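Local coordinates for protein N-acyl-D-glutamate deacylase (Bordetella bronchiseptica, PDB 3GIP) that probably hydrolyses N-acyl-D-glutamate to D-glutamate and a carboxylic acid, as a zinc-dependent member of the amidohydrolase superfamily, at residues K76-L79 against R80-T83; A371-H374 against P375-G379; A460-P464 against Q465-D469. All blocks are in the same frame, centred on the assembly; numbering follows the deposited sequence.

Contact 1. Residues K76-L79 against R80-T83; sequences KPDL and RWKT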
ATOM      1  N   LYS A  76      16.488   0.385   4.560  1.00 20.70           N
ATOM      2  CA  LYS A  76      16.497  -1.076   4.654  1.00 20.95           C
ATOM      3  C   LYS A  76      16.251  -1.622   3.252  1.00 20.80           C
ATOM      4  O   LYS A  76      15.200  -2.194   2.972  1.00 19.50           O
ATOM      5  CB  LYS A  76      15.378  -1.545   5.589  1.00 21.74           C
ATOM      6  CG  LYS A  76      15.336  -0.823   6.925  1.00 25.15           C
ATOM      7  CD  LYS A  76      14.228  -1.368   7.813  1.00 28.64           C
ATOM      8  CE  LYS A  76      14.190  -0.647   9.154  1.00 32.15           C
ATOM      9  NZ  LYS A  76      13.127  -1.198  10.045  1.00 34.52           N
ATOM     10  N   PRO A  77      17.237  -1.472   2.359  1.00 19.74           N
ATOM     11  CA  PRO A  77      17.179  -1.915   0.961  1.00 19.58           C
ATOM     12  C   PRO A  77      16.730  -3.333   0.602  1.00 18.94           C
ATOM     13  O   PRO A  77      16.313  -3.568  -0.534  1.00 18.84           O
ATOM     14  CB  PRO A  77      18.588  -1.615   0.448  1.00 20.51           C
ATOM     15  CG  PRO A  77      19.433  -1.760   1.677  1.00 22.58           C
ATOM     16  CD  PRO A  77      18.606  -1.049   2.714  1.00 20.79           C
ATOM     17  N   ASP A  78      16.806  -4.276   1.536  1.00 17.96           N
ATOM     18  CA  ASP A  78      16.413  -5.654   1.226  1.00 17.91           C
ATOM     19  C   ASP A  78      14.942  -5.818   0.844  1.00 17.12           C
ATOM     20  O   ASP A  78      14.608  -6.655   0.002  1.00 17.44           O
ATOM     21  CB  ASP A  78      16.734  -6.592   2.394  1.00 19.37           C
ATOM     22  CG  ASP A  78      16.024  -6.199   3.669  1.00 21.56           C
ATOM     23  OD1 ASP A  78      16.545  -5.327   4.398  1.00 23.82           O
ATOM     24  OD2 ASP A  78      14.937  -6.753   3.938  1.00 21.28           O
ATOM     25  N   LEU A  79      14.070  -5.026   1.460  1.00 16.49           N
ATOM     26  CA  LEU A  79      12.636  -5.106   1.178  1.00 15.25           C
ATOM     27  C   LEU A  79      12.125  -6.547   1.231  1.00 15.95           C
ATOM     28  O   LEU A  79      11.173  -6.899   0.536  1.00 14.43           O
ATOM     29  CB  LEU A  79      12.338  -4.507  -0.203  1.00 16.16           C
ATOM     30  CG  LEU A  79      12.092  -2.997  -0.295  1.00 17.88           C
ATOM     31  CD1 LEU A  79      10.724  -2.689   0.293  1.00 19.92           C
ATOM     32  CD2 LEU A  79      13.170  -2.216   0.427  1.00 19.14           C
ATOM     33  N   ARG A  80      12.747  -7.371   2.070  1.00 16.17           N
ATOM     34  CA  ARG A  80      12.368  -8.778   2.181  1.00 15.07           C
ATOM     35  C   ARG A  80      10.921  -8.981   2.628  1.00 15.21           C
ATOM     36  O   ARG A  80      10.307 -10.001   2.303  1.00 14.78           O
ATOM     37  CB  ARG A  80      13.322  -9.499   3.138  1.00 16.11           C
ATOM     38  CG  ARG A  80      13.151 -11.015   3.200  1.00 17.20           C
ATOM     39  CD  ARG A  80      13.615 -11.696   1.922  1.00 17.51           C
ATOM     40  NE  ARG A  80      13.764 -13.138   2.111  1.00 20.86           N
ATOM     41  CZ  ARG A  80      14.383 -13.949   1.259  1.00 20.71           C
ATOM     42  NH1 ARG A  80      14.912 -13.466   0.145  1.00 21.71           N
ATOM     43  NH2 ARG A  80      14.490 -15.245   1.531  1.00 23.46           N
ATOM     44  N   TRP A  81      10.377  -8.020   3.369  1.00 15.15           N
ATOM     45  CA  TRP A  81       8.995  -8.129   3.824  1.00 15.22           C
ATOM     46  C   TRP A  81       8.036  -8.075   2.641  1.00 15.62           C
ATOM     47  O   TRP A  81       6.893  -8.518   2.744  1.00 14.38           O
ATOM     48  CB  TRP A  81       8.663  -7.027   4.844  1.00 15.60           C
ATOM     49  CG  TRP A  81       8.891  -5.608   4.386  1.00 14.05           C
ATOM     50  CD1 TRP A  81       7.956  -4.740   3.899  1.00 14.41           C
ATOM     51  CD2 TRP A  81      10.131  -4.890   4.411  1.00 13.78           C
ATOM     52  NE1 TRP A  81       8.536  -3.522   3.622  1.00 14.71           N
ATOM     53  CE2 TRP A  81       9.871  -3.590   3.926  1.00 13.47           C
ATOM     54  CE3 TRP A  81      11.437  -5.222   4.795  1.00 14.87           C
ATOM     55  CZ2 TRP A  81      10.872  -2.618   3.815  1.00 14.23           C
ATOM     56  CZ3 TRP A  81      12.434  -4.252   4.683  1.00 14.55           C
ATOM     57  CH2 TRP A  81      12.140  -2.968   4.197  1.00 14.28           C
ATOM     58  N   LYS A  82       8.510  -7.545   1.515  1.00 14.66           N
ATOM     59  CA  LYS A  82       7.699  -7.455   0.300  1.00 14.65           C
ATOM     60  C   LYS A  82       7.911  -8.681  -0.580  1.00 14.32           C
ATOM     61  O   LYS A  82       6.963  -9.373  -0.945  1.00 14.01           O
ATOM     62  CB  LYS A  82       8.076  -6.220  -0.527  1.00 14.82           C
ATOM     63  CG  LYS A  82       7.899  -4.880   0.158  1.00 15.14           C
ATOM     64  CD  LYS A  82       6.447  -4.560   0.457  1.00 16.41           C
ATOM     65  CE  LYS A  82       6.318  -3.083   0.788  1.00 15.20           C
ATOM     66  NZ  LYS A  82       4.992  -2.698   1.336  1.00 14.50           N
ATOM     67  N   THR A  83       9.166  -8.947  -0.924  1.00 14.42           N
ATOM     68  CA  THR A  83       9.474 -10.067  -1.798  1.00 14.64           C
ATOM     69  C   THR A  83       9.036 -11.424  -1.260  1.00 13.63           C
ATOM     70  O   THR A  83       8.580 -12.279  -2.025  1.00 14.00           O
ATOM     71  CB  THR A  83      10.984 -10.123  -2.117  1.00 15.72           C
ATOM     72  OG1 THR A  83      11.715 -10.407  -0.922  1.00 15.58           O
ATOM     73  CG2 THR A  83      11.457  -8.791  -2.687  1.00 16.45           C
TER

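Contact 2. Residues A371-H374 against P375-G379; sequences ARPH and PRLWG. With FMT (formic acid), chain D.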
ATOM      1  N   ALA A 371       8.893  -1.230  15.999  1.00 17.87           N
ATOM      2  CA  ALA A 371       9.638  -2.235  16.755  1.00 17.24           C
ATOM      3  C   ALA A 371       8.872  -3.556  16.774  1.00 17.82           C
ATOM      4  O   ALA A 371       9.455  -4.628  16.618  1.00 18.85           O
ATOM      5  CB  ALA A 371       9.877  -1.746  18.182  1.00 17.18           C
ATOM      6  N   ARG A 372       7.562  -3.465  16.981  1.00 17.68           N
ATOM      7  CA  ARG A 372       6.685  -4.633  17.011  1.00 17.56           C
ATOM      8  C   ARG A 372       5.530  -4.287  16.080  1.00 15.58           C
ATOM      9  O   ARG A 372       4.430  -3.952  16.520  1.00 15.57           O
ATOM     10  CB  ARG A 372       6.161  -4.881  18.426  1.00 20.68           C
ATOM     11  CG  ARG A 372       5.290  -6.121  18.547  1.00 25.66           C
ATOM     12  CD  ARG A 372       6.087  -7.384  18.273  1.00 32.13           C
ATOM     13  NE  ARG A 372       7.077  -7.631  19.316  1.00 36.64           N
ATOM     14  CZ  ARG A 372       6.772  -7.926  20.576  1.00 39.09           C
ATOM     15  NH1 ARG A 372       5.503  -8.014  20.949  1.00 40.92           N
ATOM     16  NH2 ARG A 372       7.736  -8.132  21.462  1.00 41.16           N
ATOM     17  N   PRO A 373       5.769  -4.375  14.769  1.00 15.04           N
ATOM     18  CA  PRO A 373       4.759  -4.057  13.762  1.00 13.99           C
ATOM     19  C   PRO A 373       3.556  -4.980  13.672  1.00 13.47           C
ATOM     20  O   PRO A 373       3.571  -6.114  14.150  1.00 13.89           O
ATOM     21  CB  PRO A 373       5.560  -4.084  12.470  1.00 14.40           C
ATOM     22  CG  PRO A 373       6.496  -5.229  12.722  1.00 15.54           C
ATOM     23  CD  PRO A 373       6.973  -4.949  14.137  1.00 15.27           C
ATOM     24  N   HIS A 374       2.517  -4.455  13.037  1.00 12.30           N
ATOM     25  CA  HIS A 374       1.301  -5.199  12.769  1.00 12.37           C
ATOM     26  C   HIS A 374       1.791  -6.198  11.711  1.00 12.88           C
ATOM     27  O   HIS A 374       2.519  -5.824  10.785  1.00 13.69           O
ATOM     28  CB  HIS A 374       0.255  -4.231  12.209  1.00 12.46           C
ATOM     29  CG  HIS A 374      -1.018  -4.883  11.773  1.00 11.82           C
ATOM     30  ND1 HIS A 374      -2.259  -4.356  12.060  1.00 15.21           N
ATOM     31  CD2 HIS A 374      -1.241  -5.989  11.027  1.00 10.09           C
ATOM     32  CE1 HIS A 374      -3.191  -5.111  11.506  1.00  8.41           C
ATOM     33  NE2 HIS A 374      -2.600  -6.107  10.874  1.00 13.71           N
ATOM     34  N   PRO A 375       1.415  -7.482  11.838  1.00 12.82           N
ATOM     35  CA  PRO A 375       1.825  -8.536  10.904  1.00 12.00           C
ATOM     36  C   PRO A 375       1.510  -8.324   9.426  1.00 12.12           C
ATOM     37  O   PRO A 375       2.080  -9.002   8.571  1.00 12.88           O
ATOM     38  CB  PRO A 375       1.156  -9.788  11.476  1.00 13.69           C
ATOM     39  CG  PRO A 375      -0.055  -9.239  12.162  1.00 12.04           C
ATOM     40  CD  PRO A 375       0.492  -8.016  12.853  1.00 12.97           C
ATOM     41  N   ARG A 376       0.615  -7.388   9.128  1.00 11.22           N
ATOM     42  CA  ARG A 376       0.253  -7.100   7.742  1.00 11.37           C
ATOM     43  C   ARG A 376       1.505  -6.728   6.943  1.00 13.11           C
ATOM     44  O   ARG A 376       1.544  -6.866   5.722  1.00 13.18           O
ATOM     45  CB  ARG A 376      -0.768  -5.961   7.694  1.00 10.93           C
ATOM     46  CG  ARG A 376      -0.226  -4.625   8.163  1.00 11.16           C
ATOM     47  CD  ARG A 376      -1.352  -3.646   8.437  1.00 12.68           C
ATOM     48  NE  ARG A 376      -0.836  -2.312   8.725  1.00 12.58           N
ATOM     49  CZ  ARG A 376      -1.567  -1.318   9.215  1.00 11.53           C
ATOM     50  NH1 ARG A 376      -2.854  -1.499   9.485  1.00 12.95           N
ATOM     51  NH2 ARG A 376      -1.011  -0.129   9.419  1.00 14.00           N
ATOM     52  N   LEU A 377       2.526  -6.259   7.649  1.00 13.24           N
ATOM     53  CA  LEU A 377       3.790  -5.876   7.029  1.00 13.43           C
ATOM     54  C   LEU A 377       4.405  -7.042   6.259  1.00 14.66           C
ATOM     55  O   LEU A 377       4.947  -6.861   5.165  1.00 13.82           O
ATOM     56  CB  LEU A 377       4.770  -5.413   8.113  1.00 14.14           C
ATOM     57  CG  LEU A 377       6.207  -5.094   7.697  1.00 14.24           C
ATOM     58  CD1 LEU A 377       6.230  -3.852   6.815  1.00 13.92           C
ATOM     59  CD2 LEU A 377       7.051  -4.876   8.951  1.00 14.69           C
ATOM     60  N   TRP A 378       4.310  -8.237   6.837  1.00 14.17           N
ATOM     61  CA  TRP A 378       4.883  -9.438   6.235  1.00 14.13           C
ATOM     62  C   TRP A 378       3.905 -10.463   5.675  1.00 13.04           C
ATOM     63  O   TRP A 378       4.312 -11.343   4.920  1.00 14.45           O
ATOM     64  CB  TRP A 378       5.765 -10.171   7.252  1.00 14.09           C
ATOM     65  CG  TRP A 378       7.101  -9.553   7.497  1.00 14.96           C
ATOM     66  CD1 TRP A 378       7.376  -8.463   8.269  1.00 14.88           C
ATOM     67  CD2 TRP A 378       8.354  -9.996   6.964  1.00 15.18           C
ATOM     68  NE1 TRP A 378       8.727  -8.200   8.252  1.00 15.22           N
ATOM     69  CE2 TRP A 378       9.349  -9.126   7.457  1.00 14.26           C
ATOM     70  CE3 TRP A 378       8.732 -11.047   6.115  1.00 14.93           C
ATOM     71  CZ2 TRP A 378      10.702  -9.271   7.129  1.00 15.23           C
ATOM     72  CZ3 TRP A 378      10.078 -11.193   5.789  1.00 16.00           C
ATOM     73  CH2 TRP A 378      11.046 -10.306   6.298  1.00 16.95           C
ATOM     74  N   GLY A 379       2.626 -10.371   6.021  1.00 12.30           N
ATOM     75  CA  GLY A 379       1.721 -11.399   5.533  1.00 13.20           C
ATOM     76  C   GLY A 379       0.442 -11.047   4.811  1.00 13.08           C
ATOM     77  O   GLY A 379      -0.370 -11.935   4.565  1.00 13.89           O
TER
HETATM   78  C   FMT D 482      -4.729   1.745   9.279  1.00 14.73           C
HETATM   79  O1  FMT D 482      -3.898   1.072   9.838  1.00 13.65           O
HETATM   80  O2  FMT D 482      -5.711   1.152   8.594  1.00 14.98           O

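Contact 3. Residues A460-P464 against Q465-D469; sequences AEVFP and QPPAD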
ATOM      1  N   ALA A 460      14.576 -10.405 -13.247  1.00 19.56           N
ATOM      2  CA  ALA A 460      15.666 -10.793 -12.357  1.00 18.59           C
ATOM      3  C   ALA A 460      15.150 -11.367 -11.043  1.00 18.77           C
ATOM      4  O   ALA A 460      14.213 -10.838 -10.448  1.00 17.39           O
ATOM      5  CB  ALA A 460      16.562  -9.594 -12.084  1.00 20.70           C
ATOM      6  N   GLU A 461      15.771 -12.449 -10.586  1.00 18.32           N
ATOM      7  CA  GLU A 461      15.361 -13.070  -9.333  1.00 18.38           C
ATOM      8  C   GLU A 461      15.662 -12.195  -8.122  1.00 18.14           C
ATOM      9  O   GLU A 461      16.769 -11.670  -7.984  1.00 18.45           O
ATOM     10  CB  GLU A 461      16.065 -14.416  -9.140  1.00 19.83           C
ATOM     11  CG  GLU A 461      15.736 -15.077  -7.798  1.00 19.32           C
ATOM     12  CD  GLU A 461      16.542 -16.336  -7.526  1.00 21.05           C
ATOM     13  OE1 GLU A 461      17.259 -16.804  -8.438  1.00 21.10           O
ATOM     14  OE2 GLU A 461      16.449 -16.865  -6.397  1.00 19.36           O
ATOM     15  N   VAL A 462      14.670 -12.029  -7.249  1.00 16.32           N
ATOM     16  CA  VAL A 462      14.860 -11.262  -6.022  1.00 15.71           C
ATOM     17  C   VAL A 462      14.532 -12.163  -4.838  1.00 16.50           C
ATOM     18  O   VAL A 462      14.898 -11.871  -3.703  1.00 17.00           O
ATOM     19  CB  VAL A 462      13.972  -9.999  -5.961  1.00 15.33           C
ATOM     20  CG1 VAL A 462      14.402  -9.013  -7.038  1.00 15.93           C
ATOM     21  CG2 VAL A 462      12.503 -10.371  -6.122  1.00 15.10           C
ATOM     22  N   PHE A 463      13.838 -13.261  -5.122  1.00 16.06           N
ATOM     23  CA  PHE A 463      13.467 -14.238  -4.102  1.00 17.22           C
ATOM     24  C   PHE A 463      13.473 -15.617  -4.756  1.00 17.44           C
ATOM     25  O   PHE A 463      12.993 -15.774  -5.880  1.00 17.12           O
ATOM     26  CB  PHE A 463      12.067 -13.942  -3.558  1.00 17.50           C
ATOM     27  CG  PHE A 463      11.647 -14.857  -2.445  1.00 16.36           C
ATOM     28  CD1 PHE A 463      11.884 -14.516  -1.118  1.00 17.94           C
ATOM     29  CD2 PHE A 463      11.048 -16.080  -2.726  1.00 17.97           C
ATOM     30  CE1 PHE A 463      11.530 -15.384  -0.085  1.00 17.67           C
ATOM     31  CE2 PHE A 463      10.691 -16.956  -1.701  1.00 18.02           C
ATOM     32  CZ  PHE A 463      10.933 -16.606  -0.378  1.00 17.79           C
ATOM     33  N   PRO A 464      13.983 -16.643  -4.054  1.00 18.08           N
ATOM     34  CA  PRO A 464      14.538 -16.633  -2.696  1.00 18.54           C
ATOM     35  C   PRO A 464      15.913 -15.985  -2.546  1.00 19.67           C
ATOM     36  O   PRO A 464      16.282 -15.552  -1.455  1.00 19.52           O
ATOM     37  CB  PRO A 464      14.560 -18.114  -2.328  1.00 19.83           C
ATOM     38  CG  PRO A 464      14.866 -18.762  -3.634  1.00 20.54           C
ATOM     39  CD  PRO A 464      13.955 -18.017  -4.592  1.00 20.39           C
ATOM     40  N   GLN A 465      16.668 -15.921  -3.636  1.00 20.00           N
ATOM     41  CA  GLN A 465      17.998 -15.329  -3.591  1.00 22.86           C
ATOM     42  C   GLN A 465      18.034 -13.936  -4.210  1.00 23.60           C
ATOM     43  O   GLN A 465      17.915 -13.784  -5.424  1.00 24.64           O
ATOM     44  CB  GLN A 465      19.001 -16.231  -4.315  1.00 24.50           C
ATOM     45  CG  GLN A 465      20.405 -15.655  -4.368  1.00 27.69           C
ATOM     46  CD  GLN A 465      20.979 -15.400  -2.988  1.00 29.90           C
ATOM     47  OE1 GLN A 465      21.532 -14.332  -2.721  1.00 31.83           O
ATOM     48  NE2 GLN A 465      20.856 -16.385  -2.104  1.00 30.90           N
ATOM     49  N   PRO A 466      18.195 -12.896  -3.376  1.00 24.04           N
ATOM     50  CA  PRO A 466      18.243 -11.535  -3.913  1.00 25.33           C
ATOM     51  C   PRO A 466      19.557 -11.286  -4.650  1.00 26.73           C
ATOM     52  O   PRO A 466      20.546 -11.981  -4.419  1.00 26.14           O
ATOM     53  CB  PRO A 466      18.089 -10.666  -2.667  1.00 25.57           C
ATOM     54  CG  PRO A 466      18.707 -11.501  -1.592  1.00 25.70           C
ATOM     55  CD  PRO A 466      18.188 -12.884  -1.903  1.00 25.81           C
ATOM     56  N   PRO A 467      19.578 -10.293  -5.553  1.00 28.79           N
ATOM     57  CA  PRO A 467      20.786  -9.971  -6.316  1.00 31.00           C
ATOM     58  C   PRO A 467      21.940  -9.534  -5.423  1.00 32.86           C
ATOM     59  O   PRO A 467      21.733  -8.891  -4.394  1.00 33.73           O
ATOM     60  CB  PRO A 467      20.315  -8.860  -7.250  1.00 30.71           C
ATOM     61  CG  PRO A 467      19.260  -8.175  -6.446  1.00 29.50           C
ATOM     62  CD  PRO A 467      18.496  -9.342  -5.862  1.00 28.70           C
ATOM     63  N   ALA A 468      23.156  -9.885  -5.826  1.00 35.44           N
ATOM     64  CA  ALA A 468      24.344  -9.540  -5.060  1.00 37.54           C
ATOM     65  C   ALA A 468      24.709  -8.065  -5.192  1.00 38.29           C
ATOM     66  O   ALA A 468      25.040  -7.409  -4.204  1.00 39.41           O
ATOM     67  CB  ALA A 468      25.515 -10.407  -5.508  1.00 38.26           C
ATOM     68  N   ASP A 469      24.643  -7.546  -6.414  1.00 38.76           N
ATOM     69  CA  ASP A 469      24.985  -6.151  -6.668  1.00 38.34           C
ATOM     70  C   ASP A 469      23.750  -5.278  -6.874  1.00 36.60           C
ATOM     71  O   ASP A 469      22.896  -5.174  -5.992  1.00 36.23           O
ATOM     72  CB  ASP A 469      25.895  -6.055  -7.897  1.00 41.02           C
ATOM     73  CG  ASP A 469      27.137  -6.921  -7.774  1.00 43.63           C
ATOM     74  OD1 ASP A 469      27.936  -6.687  -6.842  1.00 45.76           O
ATOM     75  OD2 ASP A 469      27.310  -7.837  -8.608  1.00 45.15           O
TER

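Contact 1. Residues K76-L79 against R80-T83
A type I beta turn running from Lys76 to Leu79 leads straight into the short helix 80-83, and the junction works as a helix start, with Leu79 at the N-cap position and the indole of Trp81 folded back beneath it. Leu79 CA sits over one face of the indole, 3.7 Å from the centroid of the Trp81 six-membered ring, a CH-pi contact close to the ring normal. From the same residue Leu79 CD1 reaches Trp81 CZ2 at 3.5 Å. A chi1 of 56° sets Trp81 CG between its own N and carbonyl carbon, which turns the ring back under the preceding turn; Trp81 NE1 then bonds to Asp69. The carboxylate of Asp78 takes Arg80 N at 2.9 Å through Asp78 OD2, on the anti side and 32° out of the carboxylate plane. Leu79 O accepts twice: Thr83 N comes in the carbonyl plane at 3.2 Å, while Lys82 N, at 2.9 Å, stands above that plane. The ammonium of Lys82 continues past Leu79 to salt bridges with Asp64 and Asp69. The result is a type I turn directly before a helix N-terminus, its Asp78 carboxylate bonded to the first helical amide.

Contact 2. Residues A371-H374 against P375-G379
The start of helix 376-391 lies beside the zinc site, where the side chain of Arg376 crosses the imidazole of His374 and ends on a bound formate, consistent with a pocket for an anion. The aliphatic part of the arginine does the touching: Arg376 CD lies over the centre of the ring, 3.5 Å from the His374 centroid and 10° off the normal, a CH-pi contact. Farther along, the guanidinium of Arg376 lies flat against His374, its plane turned 24° from that of the imidazole, with the centres 4.6 Å apart. The overlap follows from Arg376 CG lying between its own N and carbonyl carbon (chi1 66°), with the chain then extended to NE across the ring. Tyr284 and Trp442 meet the imidazole edge-to-face.

Formate oxygen O1 lies at the edge of the guanidinium, near its plane. Arg376 NH1 donates to FMT O1 at 2.8 Å, and Arg376 NH2 adds a weak bond to the same oxygen. Tyr282, Lys250 and Ser288 also bond to the formate, Tyr282 makes a cation-pi contact with Arg376, and Ser288 O accepts from Arg376 NH2.

Behind the arginine, backbone bonds hold the chain as it enters the helix. Leu377 N bonds to His374 O at 3.2 Å, nearly straight at the hydrogen, and Pro375 O accepts from both Trp378 N and Gly379 N. Leu377 CD2 also packs on the Pro373 ring, 3.8 Å from Pro373 CG.

With its shaft laid on an imidazole and its head held by a backbone carbonyl, the guanidinium has limited freedom to rotate. A cationic group held in this way, with Lys250 close by, is consistent with a site for a carboxylate such as that of an N-acyl-D-glutamate, although the formate itself probably comes from the crystallisation liquor.

Contact 3. Residues A460-P464 against Q465-D469
At the end of strand 460-463 the chain passes through a cis peptide bond before Pro464 and doubles back, bringing the CA atoms of Val462 and Pro466 to 4.0 Å. Across this bend the carboxylate of Glu461 holds the returning backbone: Gln465 N donates to Glu461 OE2 at 2.9 Å, on the anti side and 33° out of the carboxylate plane. The glutamate reaches that far because it is fully extended, with chi1 at 177° and chi2 at -174°, and its OE2 also lies against Gln465 CB at 3.4 Å. Three prolines shape the rest of the turn. Pro464 CB covers part of one face of its neighbour's ring in Phe463, set toward the rim. Pro466 comes over the carbonyl of Val462, where Val462 O lies 3.4 Å from Pro466 CA, and its CD meets Pro464 O at 3.3 Å. Beyond it, Pro467 CD rests 3.6 Å from Glu461 O and touches Val462 CG1 more loosely. Pro464, Pro466 and Pro467 bring no N-H to the bend; Gln465 N is the backbone donor that bonds to Glu461 between the two segments. Val462 and Phe463 form a classic beta bulge in strand 460-463, both facing Val455 of the antiparallel strand 452-457, and their side chains also press on Thr83 of helix 80-83, while Pro464 O receives the guanidinium of Arg80 from that same helix.

How the contacts relate
Contact 1 lies between the other two and touches both. Toward contact 2 it presents Trp81, whose CB packs 3.4 Å from Trp378 CE2 and whose CD1 meets Leu377 CD1, so the short helix lies against the start of helix 376-391. Toward contact 3 it extends Arg80, with NH1 3.0 Å from Pro464 O in a probable hydrogen bond. Contacts 2 and 3 do not touch; their nearest atoms are about 7 Å apart. The zinc ion, held by Cys95, His218 and His248, is about 7 Å from the side chain of Arg376 and about 13 Å from that of Lys82, and contact 3 lies on the surface.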